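Local coordinates for protein N5-carboxyaminoimidazole ribonucleotide synthetase (Bacillus anthracis, PDB 3QFF) that probably catalyses the ATP-dependent carboxylation of 5-aminoimidazole ribonucleotide with bicarbonate to N5-carboxyaminoimidazole ribonucleotide in purine biosynthesis, at residues K15-I20 and M36-A41; S76-Y81 and H97-Q102. All coordinates share one frame; numbering follows the deposited sequence.

Contact 1. Residues K15-I20 and M36-A41; sequences KTIGII and MGYKIA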
loop_
_atom_site.group_PDB
_atom_site.type_symbol
_atom_site.label_atom_id
_atom_site.label_comp_id
_atom_site.label_asym_id
_atom_site.label_seq_id
_atom_site.Cartn_x
_atom_site.Cartn_y
_atom_site.Cartn_z
ATOM N N LYS A 15 -3.977 7.274 16.979
ATOM C CA LYS A 15 -2.876 7.953 17.667
ATOM C C LYS A 15 -1.847 8.448 16.653
ATOM O O LYS A 15 -1.900 8.083 15.478
ATOM C CB LYS A 15 -2.199 7.015 18.673
ATOM C CG LYS A 15 -3.101 6.486 19.789
ATOM C CD LYS A 15 -3.484 7.572 20.800
ATOM C CE LYS A 15 -3.999 6.943 22.096
ATOM N NZ LYS A 15 -5.172 6.063 21.800
ATOM N N THR A 16 -0.895 9.246 17.132
ATOM C CA THR A 16 0.148 9.837 16.302
ATOM C C THR A 16 1.458 9.065 16.434
ATOM O O THR A 16 1.981 8.857 17.548
ATOM C CB THR A 16 0.400 11.326 16.683
ATOM O OG1 THR A 16 -0.828 12.060 16.595
ATOM C CG2 THR A 16 1.457 11.971 15.785
ATOM N N ILE A 17 1.985 8.663 15.287
ATOM C CA ILE A 17 3.327 8.135 15.214
ATOM C C ILE A 17 4.280 9.237 14.751
ATOM O O ILE A 17 4.086 9.849 13.681
ATOM C CB ILE A 17 3.409 6.915 14.265
ATOM C CG1 ILE A 17 2.444 5.818 14.740
ATOM C CG2 ILE A 17 4.857 6.421 14.186
ATOM C CD1 ILE A 17 2.244 4.680 13.737
ATOM N N GLY A 18 5.301 9.474 15.563
ATOM C CA GLY A 18 6.337 10.454 15.276
ATOM C C GLY A 18 7.587 9.793 14.733
ATOM O O GLY A 18 8.098 8.824 15.308
ATOM N N ILE A 19 8.088 10.335 13.631
ATOM C CA ILE A 19 9.231 9.758 12.936
ATOM C C ILE A 19 10.398 10.753 12.907
ATOM O O ILE A 19 10.241 11.904 12.480
ATOM C CB ILE A 19 8.862 9.348 11.483
ATOM C CG1 ILE A 19 7.649 8.392 11.484
ATOM C CG2 ILE A 19 10.093 8.738 10.771
ATOM C CD1 ILE A 19 7.106 8.020 10.091
ATOM N N ILE A 20 11.558 10.303 13.377
ATOM C CA ILE A 20 12.781 11.092 13.281
ATOM C C ILE A 20 13.493 10.762 11.961
ATOM O O ILE A 20 14.063 9.680 11.793
ATOM C CB ILE A 20 13.718 10.879 14.493
ATOM C CG1 ILE A 20 12.987 11.201 15.804
ATOM C CG2 ILE A 20 15.016 11.723 14.353
ATOM C CD1 ILE A 20 13.714 10.761 17.038
ATOM N N MET A 36 -3.824 2.298 8.117
ATOM C CA MET A 36 -4.353 1.775 9.364
ATOM C C MET A 36 -4.924 2.872 10.256
ATOM O O MET A 36 -5.291 2.611 11.392
ATOM C CB MET A 36 -3.257 1.001 10.112
ATOM C CG MET A 36 -3.169 -0.476 9.727
ATOM S SD MET A 36 -1.903 -1.395 10.652
ATOM C CE MET A 36 -0.434 -0.603 10.032
ATOM N N GLY A 37 -4.976 4.096 9.738
ATOM C CA GLY A 37 -5.643 5.201 10.405
ATOM C C GLY A 37 -4.825 5.896 11.477
ATOM O O GLY A 37 -5.400 6.512 12.371
ATOM N N TYR A 38 -3.496 5.779 11.405
ATOM C CA TYR A 38 -2.608 6.552 12.276
ATOM C C TYR A 38 -2.371 7.959 11.736
ATOM O O TYR A 38 -2.420 8.199 10.524
ATOM C CB TYR A 38 -1.261 5.838 12.482
ATOM C CG TYR A 38 -1.387 4.607 13.320
ATOM C CD1 TYR A 38 -1.421 4.689 14.712
ATOM C CD2 TYR A 38 -1.517 3.348 12.724
ATOM C CE1 TYR A 38 -1.561 3.558 15.493
ATOM C CE2 TYR A 38 -1.661 2.197 13.504
ATOM C CZ TYR A 38 -1.679 2.308 14.882
ATOM O OH TYR A 38 -1.823 1.168 15.640
ATOM N N LYS A 39 -2.124 8.884 12.658
ATOM C CA LYS A 39 -1.679 10.237 12.334
ATOM C C LYS A 39 -0.151 10.236 12.381
ATOM O O LYS A 39 0.443 9.442 13.104
ATOM C CB LYS A 39 -2.283 11.218 13.355
ATOM C CG LYS A 39 -1.826 12.668 13.218
ATOM C CD LYS A 39 -2.712 13.608 14.077
ATOM C CE LYS A 39 -2.133 15.032 14.117
ATOM N NZ LYS A 39 -3.013 15.984 14.875
ATOM N N ILE A 40 0.485 11.101 11.597
ATOM C CA ILE A 40 1.935 11.097 11.466
ATOM C C ILE A 40 2.548 12.468 11.751
ATOM O O ILE A 40 2.113 13.485 11.190
ATOM C CB ILE A 40 2.380 10.648 10.034
ATOM C CG1 ILE A 40 1.814 9.258 9.684
ATOM C CG2 ILE A 40 3.932 10.705 9.875
ATOM C CD1 ILE A 40 2.327 8.119 10.550
ATOM N N ALA A 41 3.553 12.485 12.628
ATOM C CA ALA A 41 4.410 13.667 12.811
ATOM C C ALA A 41 5.830 13.312 12.392
ATOM O O ALA A 41 6.303 12.209 12.674
ATOM C CB ALA A 41 4.370 14.144 14.271
#
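Strand 16-20 and the start of strand 39-44 pair in parallel as the two strands of a beta-alpha-beta unit, with Thr16, Ile17 and Gly18 set beside Lys39, Ile40 and Ala41. Four backbone bonds alternate between them: Lys39 N to Lys15 O, Ile17 N to Lys39 O (2.8 Å), Ala41 N to Ile17 O (2.9 Å) and Ile19 N to Ala41 O. On the face of Ile17 and Ile40, the CD1 tip of Ile17 lies over one face of the Tyr38 ring, 4.0 Å from its centroid, in a CH-pi contact displaced toward the rim, while Lys15 O meets the ring edge. CD1 of Ile40 reaches back to Ile17 CB at 4.1 Å, and the Ile40 side chain also packs on Ala30 and Ala33 of helix 24-35. The Tyr38 hydroxyl is bonded to Ile11 O, which holds the far end of the ring. On the other face Thr16 and Lys39 run side by side: the lysine CG stands opposite the backbone N (chi1 175°), and its extended chain passes Thr16 OG1, with CD 3.5 Å from that oxygen. Thr16 CG2 packs on Ala41 CB at 3.9 Å. Such a right-handed crossover is typical of the Rossmann-like pre-ATP-grasp domain.

Contact 2. Residues S76-Y81 and H97-Q102; sequences SDVVTY and HAYLPQ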
loop_
_atom_site.group_PDB
_atom_site.type_symbol
_atom_site.label_atom_id
_atom_site.label_comp_id
_atom_site.label_asym_id
_atom_site.label_seq_id
_atom_site.Cartn_x
_atom_site.Cartn_y
_atom_site.Cartn_z
ATOM N N SER A 76 3.610 12.988 20.100
ATOM C CA SER A 76 3.601 11.628 19.548
ATOM C C SER A 76 3.251 10.593 20.616
ATOM O O SER A 76 3.767 10.644 21.725
ATOM C CB SER A 76 4.987 11.290 18.983
ATOM O OG SER A 76 5.312 12.146 17.907
ATOM N N ASP A 77 2.390 9.641 20.264
ATOM C CA ASP A 77 2.073 8.507 21.132
ATOM C C ASP A 77 3.121 7.397 21.075
ATOM O O ASP A 77 3.274 6.622 22.030
ATOM C CB ASP A 77 0.683 7.993 20.787
ATOM C CG ASP A 77 -0.372 9.083 20.969
ATOM O OD1 ASP A 77 -0.843 9.258 22.123
ATOM O OD2 ASP A 77 -0.687 9.785 19.981
ATOM N N VAL A 78 3.841 7.333 19.958
ATOM C CA VAL A 78 4.983 6.424 19.806
ATOM C C VAL A 78 5.976 7.110 18.881
ATOM O O VAL A 78 5.580 7.802 17.931
ATOM C CB VAL A 78 4.568 4.992 19.294
ATOM C CG1 VAL A 78 3.868 5.045 17.935
ATOM C CG2 VAL A 78 5.787 4.027 19.252
ATOM N N VAL A 79 7.260 6.950 19.178
ATOM C CA VAL A 79 8.330 7.526 18.358
ATOM C C VAL A 79 9.180 6.409 17.720
ATOM O O VAL A 79 9.556 5.444 18.386
ATOM C CB VAL A 79 9.215 8.501 19.190
ATOM C CG1 VAL A 79 10.353 9.111 18.342
ATOM C CG2 VAL A 79 8.355 9.631 19.796
ATOM N N THR A 80 9.467 6.553 16.431
ATOM C CA THR A 80 10.419 5.695 15.739
ATOM C C THR A 80 11.365 6.588 14.937
ATOM O O THR A 80 11.187 7.812 14.880
ATOM C CB THR A 80 9.700 4.610 14.846
ATOM O OG1 THR A 80 10.675 3.768 14.215
ATOM C CG2 THR A 80 8.828 5.260 13.774
ATOM N N TYR A 81 12.385 5.987 14.337
ATOM C CA TYR A 81 13.374 6.755 13.584
ATOM C C TYR A 81 13.690 6.104 12.249
ATOM O O TYR A 81 13.675 4.875 12.119
ATOM C CB TYR A 81 14.679 6.861 14.391
ATOM C CG TYR A 81 15.231 5.493 14.745
ATOM C CD1 TYR A 81 14.922 4.885 15.964
ATOM C CD2 TYR A 81 16.015 4.785 13.832
ATOM C CE1 TYR A 81 15.409 3.602 16.274
ATOM C CE2 TYR A 81 16.495 3.515 14.125
ATOM C CZ TYR A 81 16.194 2.933 15.338
ATOM O OH TYR A 81 16.677 1.680 15.600
ATOM N N HIS A 97 11.576 9.505 28.543
ATOM C CA HIS A 97 10.504 10.500 28.693
ATOM C C HIS A 97 9.457 10.506 27.576
ATOM O O HIS A 97 8.445 11.204 27.668
ATOM C CB HIS A 97 11.093 11.901 28.892
ATOM C CG HIS A 97 12.045 11.990 30.041
ATOM N ND1 HIS A 97 11.650 11.810 31.350
ATOM C CD2 HIS A 97 13.377 12.230 30.080
ATOM C CE1 HIS A 97 12.697 11.943 32.146
ATOM N NE2 HIS A 97 13.759 12.197 31.399
ATOM N N ALA A 98 9.712 9.749 26.512
ATOM C CA ALA A 98 8.710 9.509 25.482
ATOM C C ALA A 98 8.490 8.007 25.406
ATOM O O ALA A 98 8.962 7.253 26.267
ATOM C CB ALA A 98 9.179 10.043 24.132
ATOM N N TYR A 99 7.752 7.577 24.392
ATOM C CA TYR A 99 7.584 6.155 24.160
ATOM C C TYR A 99 8.370 5.725 22.916
ATOM O O TYR A 99 7.922 5.929 21.785
ATOM C CB TYR A 99 6.096 5.767 24.080
ATOM C CG TYR A 99 5.909 4.278 23.943
ATOM C CD1 TYR A 99 6.508 3.391 24.846
ATOM C CD2 TYR A 99 5.145 3.748 22.907
ATOM C CE1 TYR A 99 6.359 2.013 24.703
ATOM C CE2 TYR A 99 4.980 2.379 22.763
ATOM C CZ TYR A 99 5.586 1.515 23.663
ATOM O OH TYR A 99 5.431 0.160 23.502
ATOM N N LEU A 100 9.557 5.159 23.157
ATOM C CA LEU A 100 10.473 4.672 22.120
ATOM C C LEU A 100 10.717 3.165 22.348
ATOM O O LEU A 100 11.756 2.784 22.905
ATOM C CB LEU A 100 11.811 5.432 22.185
ATOM C CG LEU A 100 12.818 5.189 21.051
ATOM C CD1 LEU A 100 12.566 6.165 19.914
ATOM C CD2 LEU A 100 14.272 5.304 21.566
ATOM N N PRO A 101 9.761 2.311 21.923
ATOM C CA PRO A 101 9.813 0.863 22.159
ATOM C C PRO A 101 11.042 0.172 21.558
ATOM O O PRO A 101 11.432 -0.879 22.051
ATOM C CB PRO A 101 8.533 0.339 21.474
ATOM C CG PRO A 101 8.115 1.405 20.528
ATOM C CD PRO A 101 8.536 2.694 21.200
ATOM N N GLN A 102 11.638 0.757 20.513
ATOM C CA GLN A 102 12.865 0.210 19.918
ATOM C C GLN A 102 14.059 0.259 20.868
ATOM O O GLN A 102 14.966 -0.583 20.779
ATOM C CB GLN A 102 13.226 0.933 18.622
ATOM C CG GLN A 102 12.387 0.494 17.430
ATOM C CD GLN A 102 12.438 1.495 16.320
ATOM O OE1 GLN A 102 11.862 2.591 16.427
ATOM N NE2 GLN A 102 13.150 1.156 15.250
HETATM O O HOH W 1 6.017 9.283 22.884
HETATM O O HOH W 2 10.844 3.084 18.829
HETATM O O HOH W 3 13.671 2.132 12.690
#
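Gln102 closes onto Thr80 and Tyr81 in the tightly packed part of this contact, where strand 78-81 is flanked by the loop that follows helix 88-97. Its OE1 accepts a bond of 2.8 Å from Thr80 OG1, which comes in tilted 30° from the carbonyl plane, and a second from a water that also bridges Val79 O and Gln102 N. The amide plane runs parallel to the Tyr81 ring, with NE2 3.5 Å from CE1 of that tyrosine, and another water joins NE2 to Tyr81 O; both ends of the amide are thus held and its rotation is fixed. Thr80 OG1 is in addition bonded to His298, which ties this corner to helix 294-303. In the middle, Val79 N donates 2.9 Å to Tyr99 O, nearly in line with the carbonyl, and Leu100 CD1 sits 4.0 Å from Val79 CG1. The close packing continues at Val78, where a chi1 of 59° turns CG1 in between the backbone N and the carbonyl carbon and leaves CG2, anti to N, to touch Pro101 CD at 3.6 Å and Tyr99 CD2 at 3.7 Å. Pro101 CD covers the centre of one Tyr99 face, and Arg9 makes a cation-pi contact with this ring.

The looser side lies at Ser76, Asp77 and Ala98, all partly exposed: Ala98 CB stays 4.4 Å from Val79 CG2, and a water spans Ser76 O and Tyr99 N. An irregular segment, joined by one backbone bond, one side-chain bond and bridging waters, thus lines the border strand of the parallel sheet in this Rossmann-like domain.

Overall arrangement
From the N terminus, strand 16-20 leads through helix 24-35 to strand 39-44, and contact 1 closes that excursion. The chain then adds strand 57-60 on the far side of strand 39-44 and returns through helix 66-74 to strand 78-81, which lies next to strand 16-20. Helix 88-97 follows, and contact 2 closes this second loop against the flank of strand 78-81 that faces away from strand 16-20. The two closures are in series, neither nested nor crossed, with centres about 10 Å apart. They meet where Gly18 O lies 2.9 Å from Thr80 N, a probable hydrogen bond. Contact 1 pairs two strands within the parallel sheet, and contact 2 ties its border strand to the loop after helix 88-97.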